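Local coordinates for protein acetyl-CoA acetyltransferase (Mycobacterium smegmatis, PDB 4EGV) that is a monomeric thiolase-like protein of type 1, with a thiolase fold and an additional C-terminal domain, and may act as an acyltransferase, at residues G196-A201 and G409-K414; A311-S316 and T456-T461; Y213-A218 and R240-L245. All blocks are in the same frame, centred on the assembly; numbering follows the deposited sequence.

Contact 1: residues G196-A201 and G409-K414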
loop_
_atom_site.group_PDB
_atom_site.type_symbol
_atom_site.label_atom_id
_atom_site.label_comp_id
_atom_site.label_asym_id
_atom_site.label_seq_id
_atom_site.Cartn_x
_atom_site.Cartn_y
_atom_site.Cartn_z
ATOM N N GLY A 196 11.727 7.079 -4.585
ATOM C CA GLY A 196 12.648 8.156 -4.365
ATOM C C GLY A 196 12.308 9.341 -5.218
ATOM O O GLY A 196 12.367 10.482 -4.745
ATOM N N LEU A 197 11.965 9.076 -6.474
ATOM C CA LEU A 197 11.606 10.127 -7.422
ATOM C C LEU A 197 10.326 10.886 -7.009
ATOM O O LEU A 197 10.208 12.097 -7.167
ATOM C CB LEU A 197 11.440 9.543 -8.824
ATOM C CG LEU A 197 12.722 9.156 -9.559
ATOM C CD1 LEU A 197 12.542 8.085 -10.589
ATOM C CD2 LEU A 197 13.436 10.346 -10.101
ATOM N N LEU A 198 9.352 10.154 -6.490
ATOM C CA LEU A 198 8.079 10.704 -6.069
ATOM C C LEU A 198 8.222 11.538 -4.850
ATOM O O LEU A 198 7.623 12.543 -4.713
ATOM C CB LEU A 198 7.085 9.581 -5.747
ATOM C CG LEU A 198 6.107 9.028 -6.783
ATOM C CD1 LEU A 198 6.733 8.780 -8.066
ATOM C CD2 LEU A 198 5.438 7.832 -6.303
ATOM N N GLU A 199 9.014 11.044 -3.938
ATOM C CA GLU A 199 9.364 11.721 -2.741
ATOM C C GLU A 199 10.171 12.984 -2.953
ATOM O O GLU A 199 9.968 13.894 -2.249
ATOM C CB GLU A 199 10.089 10.747 -1.860
ATOM C CG GLU A 199 10.013 11.042 -0.428
ATOM C CD GLU A 199 8.889 10.379 0.290
ATOM O OE1 GLU A 199 8.118 11.087 0.904
ATOM O OE2 GLU A 199 8.802 9.169 0.304
ATOM N N ASN A 200 11.048 13.045 -3.949
ATOM C CA ASN A 200 11.785 14.244 -4.245
ATOM C C ASN A 200 10.961 15.215 -5.057
ATOM O O ASN A 200 11.154 16.389 -4.999
ATOM C CB ASN A 200 13.090 13.910 -4.931
ATOM C CG ASN A 200 14.135 13.502 -3.993
ATOM O OD1 ASN A 200 14.180 13.943 -2.904
ATOM N ND2 ASN A 200 14.977 12.646 -4.418
ATOM N N ALA A 201 9.998 14.701 -5.775
ATOM C CA ALA A 201 9.000 15.540 -6.456
ATOM C C ALA A 201 8.034 16.278 -5.491
ATOM O O ALA A 201 7.595 17.393 -5.783
ATOM C CB ALA A 201 8.253 14.748 -7.500
ATOM N N GLY A 409 -0.071 -0.705 -3.917
ATOM C CA GLY A 409 -0.459 0.136 -4.999
ATOM C C GLY A 409 0.650 0.443 -5.958
ATOM O O GLY A 409 0.683 1.507 -6.450
ATOM N N GLY A 410 1.553 -0.471 -6.221
ATOM C CA GLY A 410 2.578 -0.296 -7.247
ATOM C C GLY A 410 3.575 0.799 -7.041
ATOM O O GLY A 410 4.193 0.845 -6.056
ATOM N N ILE A 411 3.699 1.705 -7.974
ATOM C CA ILE A 411 4.433 2.939 -7.739
ATOM C C ILE A 411 3.479 4.068 -7.413
ATOM O O ILE A 411 3.326 4.931 -8.212
ATOM C CB ILE A 411 5.262 3.359 -8.982
ATOM C CG1 ILE A 411 6.118 2.205 -9.478
ATOM C CG2 ILE A 411 6.155 4.512 -8.679
ATOM C CD1 ILE A 411 7.056 1.605 -8.438
ATOM N N ALA A 412 2.852 4.052 -6.243
ATOM C CA ALA A 412 1.587 4.786 -5.995
ATOM C C ALA A 412 0.563 4.614 -7.123
ATOM O O ALA A 412 -0.188 5.535 -7.379
ATOM C CB ALA A 412 1.836 6.262 -5.720
ATOM N N SER A 413 0.556 3.450 -7.791
ATOM C CA SER A 413 -0.244 3.233 -9.023
ATOM C C SER A 413 -1.692 2.911 -8.692
ATOM O O SER A 413 -2.576 3.209 -9.444
ATOM C CB SER A 413 0.321 2.103 -9.908
ATOM O OG SER A 413 1.651 2.303 -10.259
ATOM N N LYS A 414 -1.896 2.270 -7.555
ATOM C CA LYS A 414 -3.166 1.696 -7.179
ATOM C C LYS A 414 -3.451 1.938 -5.697
ATOM O O LYS A 414 -2.572 1.810 -4.848
ATOM C CB LYS A 414 -3.167 0.195 -7.469
ATOM C CG LYS A 414 -3.649 -0.182 -8.824
ATOM C CD LYS A 414 -3.256 -1.606 -9.099
ATOM C CE LYS A 414 -3.692 -2.082 -10.491
ATOM N NZ LYS A 414 -3.858 -3.583 -10.534
#

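Contact 2: residues A311-S316 and T456-T461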
loop_
_atom_site.group_PDB
_atom_site.type_symbol
_atom_site.label_atom_id
_atom_site.label_comp_id
_atom_site.label_asym_id
_atom_site.label_seq_id
_atom_site.Cartn_x
_atom_site.Cartn_y
_atom_site.Cartn_z
ATOM N N ALA A 311 0.260 14.399 -13.856
ATOM C CA ALA A 311 0.278 15.863 -13.804
ATOM C C ALA A 311 1.313 16.372 -12.777
ATOM O O ALA A 311 2.091 17.281 -13.038
ATOM C CB ALA A 311 -1.120 16.402 -13.525
ATOM N N ASP A 312 1.324 15.749 -11.611
ATOM C CA ASP A 312 2.309 16.042 -10.595
ATOM C C ASP A 312 2.928 14.732 -10.135
ATOM O O ASP A 312 2.248 13.892 -9.581
ATOM C CB ASP A 312 1.639 16.737 -9.425
ATOM C CG ASP A 312 2.629 17.457 -8.522
ATOM O OD1 ASP A 312 3.863 17.338 -8.748
ATOM O OD2 ASP A 312 2.168 18.148 -7.577
ATOM N N ILE A 313 4.217 14.552 -10.377
ATOM C CA ILE A 313 4.890 13.340 -9.935
ATOM C C ILE A 313 4.872 13.237 -8.407
ATOM O O ILE A 313 4.803 12.135 -7.864
ATOM C CB ILE A 313 6.328 13.220 -10.522
ATOM C CG1 ILE A 313 6.240 13.064 -12.042
ATOM C CG2 ILE A 313 7.066 12.006 -9.955
ATOM C CD1 ILE A 313 7.561 13.132 -12.812
ATOM N N GLY A 314 4.877 14.385 -7.736
ATOM C CA GLY A 314 4.876 14.454 -6.279
ATOM C C GLY A 314 3.547 14.243 -5.567
ATOM O O GLY A 314 3.474 14.338 -4.342
ATOM N N ALA A 315 2.490 13.962 -6.321
ATOM C CA ALA A 315 1.177 13.704 -5.746
ATOM C C ALA A 315 0.483 12.573 -6.463
ATOM O O ALA A 315 0.852 12.178 -7.552
ATOM C CB ALA A 315 0.299 14.966 -5.746
ATOM N N SER A 316 -0.528 12.033 -5.808
ATOM C CA SER A 316 -1.361 10.997 -6.385
ATOM C C SER A 316 -2.813 11.330 -6.039
ATOM O O SER A 316 -3.289 10.956 -4.986
ATOM C CB SER A 316 -0.928 9.617 -5.866
ATOM O OG SER A 316 -1.743 8.587 -6.386
ATOM N N THR A 456 15.552 20.985 -17.741
ATOM C CA THR A 456 15.466 21.294 -16.306
ATOM C C THR A 456 15.184 20.004 -15.510
ATOM O O THR A 456 14.404 19.150 -15.937
ATOM C CB THR A 456 14.351 22.392 -16.030
ATOM O OG1 THR A 456 14.608 23.559 -16.823
ATOM C CG2 THR A 456 14.257 22.806 -14.527
ATOM N N ILE A 457 15.847 19.870 -14.363
ATOM C CA ILE A 457 15.590 18.775 -13.431
ATOM C C ILE A 457 14.215 18.964 -12.751
ATOM O O ILE A 457 13.972 19.986 -12.114
ATOM C CB ILE A 457 16.712 18.670 -12.402
ATOM C CG1 ILE A 457 17.999 18.242 -13.091
ATOM C CG2 ILE A 457 16.346 17.686 -11.340
ATOM C CD1 ILE A 457 19.196 18.210 -12.205
ATOM N N GLU A 458 13.305 18.002 -12.912
ATOM C CA GLU A 458 12.031 18.078 -12.199
ATOM C C GLU A 458 12.100 17.267 -10.910
ATOM O O GLU A 458 11.623 17.703 -9.863
ATOM C CB GLU A 458 10.846 17.652 -13.080
ATOM C CG GLU A 458 9.507 18.103 -12.509
ATOM C CD GLU A 458 8.311 17.602 -13.283
ATOM O OE1 GLU A 458 8.504 17.015 -14.360
ATOM O OE2 GLU A 458 7.178 17.776 -12.808
ATOM N N THR A 459 12.718 16.096 -11.016
ATOM C CA THR A 459 12.980 15.226 -9.879
ATOM C C THR A 459 14.162 14.286 -10.180
ATOM O O THR A 459 14.644 14.193 -11.300
ATOM C CB THR A 459 11.707 14.480 -9.434
ATOM O OG1 THR A 459 11.953 13.765 -8.222
ATOM C CG2 THR A 459 11.226 13.551 -10.510
ATOM N N TYR A 460 14.633 13.616 -9.144
ATOM C CA TYR A 460 15.892 12.907 -9.169
ATOM C C TYR A 460 15.913 11.857 -8.059
ATOM O O TYR A 460 15.151 11.906 -7.084
ATOM C CB TYR A 460 17.060 13.896 -8.960
ATOM C CG TYR A 460 17.096 14.514 -7.569
ATOM C CD1 TYR A 460 17.926 14.000 -6.569
ATOM C CD2 TYR A 460 16.283 15.605 -7.252
ATOM C CE1 TYR A 460 17.950 14.546 -5.295
ATOM C CE2 TYR A 460 16.298 16.170 -5.970
ATOM C CZ TYR A 460 17.145 15.632 -4.990
ATOM O OH TYR A 460 17.162 16.177 -3.724
ATOM N N THR A 461 16.808 10.903 -8.218
ATOM C CA THR A 461 17.247 10.101 -7.092
ATOM C C THR A 461 18.711 9.689 -7.301
ATOM O O THR A 461 19.262 9.890 -8.383
ATOM C CB THR A 461 16.295 8.897 -6.859
ATOM O OG1 THR A 461 16.678 8.187 -5.676
ATOM C CG2 THR A 461 16.251 7.993 -8.064
#

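Contact 3: residues Y213-A218 and R240-L245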
loop_
_atom_site.group_PDB
_atom_site.type_symbol
_atom_site.label_atom_id
_atom_site.label_comp_id
_atom_site.label_asym_id
_atom_site.label_seq_id
_atom_site.Cartn_x
_atom_site.Cartn_y
_atom_site.Cartn_z
ATOM N N TYR A 213 13.043 18.056 4.916
ATOM C CA TYR A 213 12.242 16.954 4.437
ATOM C C TYR A 213 12.651 15.673 5.117
ATOM O O TYR A 213 11.825 14.869 5.486
ATOM C CB TYR A 213 12.383 16.817 2.939
ATOM C CG TYR A 213 11.286 15.984 2.353
ATOM C CD1 TYR A 213 10.054 16.546 2.011
ATOM C CD2 TYR A 213 11.460 14.611 2.158
ATOM C CE1 TYR A 213 9.051 15.766 1.490
ATOM C CE2 TYR A 213 10.459 13.825 1.651
ATOM C CZ TYR A 213 9.260 14.394 1.317
ATOM O OH TYR A 213 8.281 13.572 0.800
ATOM N N ARG A 214 13.940 15.479 5.296
ATOM C CA ARG A 214 14.389 14.318 6.012
ATOM C C ARG A 214 13.835 14.281 7.448
ATOM O O ARG A 214 13.550 13.217 7.974
ATOM C CB ARG A 214 15.913 14.205 5.960
ATOM C CG ARG A 214 16.399 12.886 6.494
ATOM C CD ARG A 214 17.549 12.235 5.806
ATOM N NE ARG A 214 18.893 12.667 6.198
ATOM C CZ ARG A 214 19.744 13.257 5.369
ATOM N NH1 ARG A 214 19.407 13.520 4.123
ATOM N NH2 ARG A 214 20.938 13.594 5.776
ATOM N N LEU A 215 13.630 15.449 8.051
ATOM C CA LEU A 215 13.026 15.533 9.386
ATOM C C LEU A 215 11.545 15.173 9.354
ATOM O O LEU A 215 11.041 14.488 10.257
ATOM C CB LEU A 215 13.249 16.922 10.005
ATOM C CG LEU A 215 12.592 17.289 11.343
ATOM C CD1 LEU A 215 13.306 16.678 12.517
ATOM C CD2 LEU A 215 12.474 18.794 11.512
ATOM N N ALA A 216 10.852 15.639 8.319
ATOM C CA ALA A 216 9.444 15.353 8.179
ATOM C C ALA A 216 9.199 13.846 8.095
ATOM O O ALA A 216 8.293 13.332 8.753
ATOM C CB ALA A 216 8.870 16.078 6.962
HETATM N N MSE A 217 10.016 13.159 7.284
HETATM C CA MSE A 217 9.975 11.705 7.111
HETATM C C MSE A 217 10.250 10.926 8.395
HETATM O O MSE A 217 9.621 9.908 8.661
HETATM C CB MSE A 217 11.003 11.256 6.095
HETATM C CG MSE A 217 10.682 11.531 4.681
HETATM SE SE MSE A 217 11.984 10.697 3.409
HETATM C CE MSE A 217 13.714 11.067 4.221
ATOM N N ALA A 218 11.236 11.365 9.159
ATOM C CA ALA A 218 11.526 10.741 10.415
ATOM C C ALA A 218 10.409 10.986 11.429
ATOM O O ALA A 218 10.115 10.107 12.214
ATOM C CB ALA A 218 12.851 11.214 10.920
ATOM N N ARG A 240 12.386 3.056 17.075
ATOM C CA ARG A 240 13.332 4.081 16.624
ATOM C C ARG A 240 12.815 5.484 16.941
ATOM O O ARG A 240 11.632 5.759 16.783
ATOM C CB ARG A 240 13.646 3.938 15.119
ATOM C CG ARG A 240 13.990 2.502 14.610
ATOM C CD ARG A 240 15.399 2.050 14.955
ATOM N NE ARG A 240 15.727 0.789 14.330
ATOM C CZ ARG A 240 16.896 0.159 14.466
ATOM N NH1 ARG A 240 17.861 0.669 15.219
ATOM N NH2 ARG A 240 17.106 -0.994 13.841
ATOM N N SER A 241 13.707 6.355 17.414
ATOM C CA SER A 241 13.397 7.770 17.624
ATOM C C SER A 241 13.602 8.573 16.332
ATOM O O SER A 241 14.248 8.128 15.402
ATOM C CB SER A 241 14.247 8.356 18.757
ATOM O OG SER A 241 15.611 8.466 18.380
ATOM N N VAL A 242 13.039 9.771 16.300
ATOM C CA VAL A 242 13.168 10.698 15.188
ATOM C C VAL A 242 14.627 10.964 14.850
ATOM O O VAL A 242 15.004 10.924 13.695
ATOM C CB VAL A 242 12.440 12.025 15.525
ATOM C CG1 VAL A 242 12.716 13.089 14.498
ATOM C CG2 VAL A 242 10.905 11.814 15.689
ATOM N N GLU A 243 15.442 11.227 15.869
ATOM C CA GLU A 243 16.873 11.539 15.742
ATOM C C GLU A 243 17.636 10.353 15.146
ATOM O O GLU A 243 18.459 10.526 14.248
ATOM C CB GLU A 243 17.429 11.919 17.132
ATOM C CG GLU A 243 18.764 12.718 17.181
ATOM C CD GLU A 243 18.600 14.247 16.885
ATOM O OE1 GLU A 243 18.385 14.606 15.705
ATOM O OE2 GLU A 243 18.714 15.091 17.821
ATOM N N GLU A 244 17.344 9.157 15.652
ATOM C CA GLU A 244 17.939 7.913 15.190
ATOM C C GLU A 244 17.677 7.667 13.699
ATOM O O GLU A 244 18.584 7.292 12.982
ATOM C CB GLU A 244 17.405 6.770 16.038
ATOM C CG GLU A 244 18.121 5.423 15.944
ATOM C CD GLU A 244 17.483 4.370 16.890
ATOM O OE1 GLU A 244 16.596 4.733 17.701
ATOM O OE2 GLU A 244 17.865 3.183 16.829
ATOM N N LEU A 245 16.448 7.902 13.239
ATOM C CA LEU A 245 16.055 7.740 11.822
ATOM C C LEU A 245 16.694 8.750 10.861
ATOM O O LEU A 245 17.010 8.427 9.714
ATOM C CB LEU A 245 14.525 7.804 11.649
ATOM C CG LEU A 245 13.641 6.632 12.092
ATOM C CD1 LEU A 245 12.175 6.961 12.077
ATOM C CD2 LEU A 245 13.900 5.433 11.234
#

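Contact 1: residues G196-A201 and G409-K414
Leu198 reaches from its helix with one methyl, CD2, and lays it over the bend at Ile411 and Ala412. The CB of Ala412 lies 4.0 Å from Leu198 CD2. The branch methyl of Ile411 comes up beside it, its CG2 4.1 Å from the same Leu198 CD2. That methyl also lies near Ile411 O, so the direct contact is a modest van der Waals one centred on a single methyl. Ile411 can offer CG2 because that methyl stands anti to the backbone N, whereas CG1 is turned elsewhere (chi1 -51°). Alanine suits the next position, since its lone CB fits against the leucine tip where the chain turns with positive phi. Gly410 also has a positive phi, a conformation glycine adopts easily. The bend is further held by Ile411 N, which donates to Ser413 OG over 3.1 Å. Nearby backbone polar atoms have partners of their own: Arg310 NH1 bonds to Ile411 O, and Tyr195 OH to Ala412 N. Leu198 also packs on Leu307 and, together with Ala412, on Phe348, which adds apolar surface beside the contact. Helix 191-206, part of the long insertion between strands 136-143 and 271-279, is thereby set against the turn linking strands 402-409 and 414-421, neighbours in the mixed sheet, with helix 348-357 alongside both.

Contact 2: residues A311-S316 and T456-T461
A type I beta turn, Asp312 to Ala315, faces a classic beta bulge on strand 453-463, and Ile313 at the second position of the turn bridges the two. The loop between strand 294-303 and helix 317-330 here meets a strand of the additional C-terminal domain. The isoleucine side chain points at the strand and is extended (chi2 172°), which carries CD1 to the surface of the bulge. There Ile313 CD1 lies 4.3 Å from Thr459 CG2, a loose methyl-to-methyl approach. Glu458 comes to the same methyl from the neighbouring position, with Glu458 OE1 4.3 Å from Ile313 CD1. That carboxylate is committed elsewhere, as OE1 forms salt bridges with Arg476 and Arg482. Thr459 is equally divided: its methyl meets the isoleucine, while OG1 hydrogen-bonds to Leu197 O on helix 191-206. A beta-branched residue with both a methyl and a hydroxyl suits this double task. The turn is braced by Asp312, whose O accepts from Ala315 N at 3.3 Å. Asp312 OD1 also takes Gly314 N at 3.3 Å, making an Asx turn in which the N-H arrives from above the carboxylate plane. Leu198, Ala201 and Ile474 give Ile313 further apolar neighbours, with the Glu458 carboxylate at its tip. The arrangement is characteristic of the classic bulge: Glu458 and Thr459 both lie opposite Ile474, and these two consecutive residues point their side chains toward the same turn.

Contact 3: residues Y213-A218 and R240-L245
Leu245 meets Ala218 from its first side-chain atom to its tip. Its CB rests on the methyl of Ala218, with Leu245 CB and Ala218 CB 3.9 Å apart. With CG anti to the carbonyl carbon (chi1 -74°), the side chain then carries a far methyl over the alanine backbone, where Leu245 CD1 is 3.8 Å from Ala218 O. Alanine fits here because a small residue lets the second helix come in almost to the backbone: Ala218 CB is 3.5 Å from Val242 O, a carbonyl of the opposite helix. Val242, one helical turn before Leu245, closes the other flank. With CG1 anti to the backbone N (chi1 171°), this methyl is directed at the long helix, and Val242 CG1 lies 4.0 Å from Ala218 CB. The same methyl touches Leu215, whose CD1 is 4.1 Å from Val242 CG1; the two side chains lie at a slant to each other. The exposed Leu215 thus forms the outer margin, whereas Ala218 and Leu245 are buried. Phe221 and Met263 add to the apolar surroundings of Leu245, and Ala222 does so for Val242. The start of the short helix is capped by its own residues. Ser241, at the N-cap, accepts weakly from Glu244 N at OG, and Glu244 OE1 in return accepts weakly from Ser241 N. The other oxygen of that carboxylate, Glu244 OE2, takes Arg240 NH1 at 3.0 Å in a salt bridge nearly straight at the hydrogen (166°) and lying in the guanidinium plane. The reciprocal pairing of Ser241 and Glu244 is a capping box, typical of helix N termini; here it caps the turn that carries Val242 and Leu245 against helix 210-230.

From the N terminus, the chain first enters contact 1 on helix 191-206, then turns into helix 210-230, where contact 3 opens. Contact 3 closes soonest, at 240-245, and lies wholly inside the loop that contact 1 encloses. Contact 2 opens at 311-316, still within that loop; contact 1 closes at 409-414, and contact 2 only at 456-461, so the two cross. They also touch: Ala201 packs on Gly314, and Asn200 ND2 bonds to Tyr460 O. Glu199 joins Tyr213, linking contacts 1 and 3. Helix 191-206 thus touches a turn of the mixed sheet, helix 210-230 and a strand of the C-terminal antiparallel sheet.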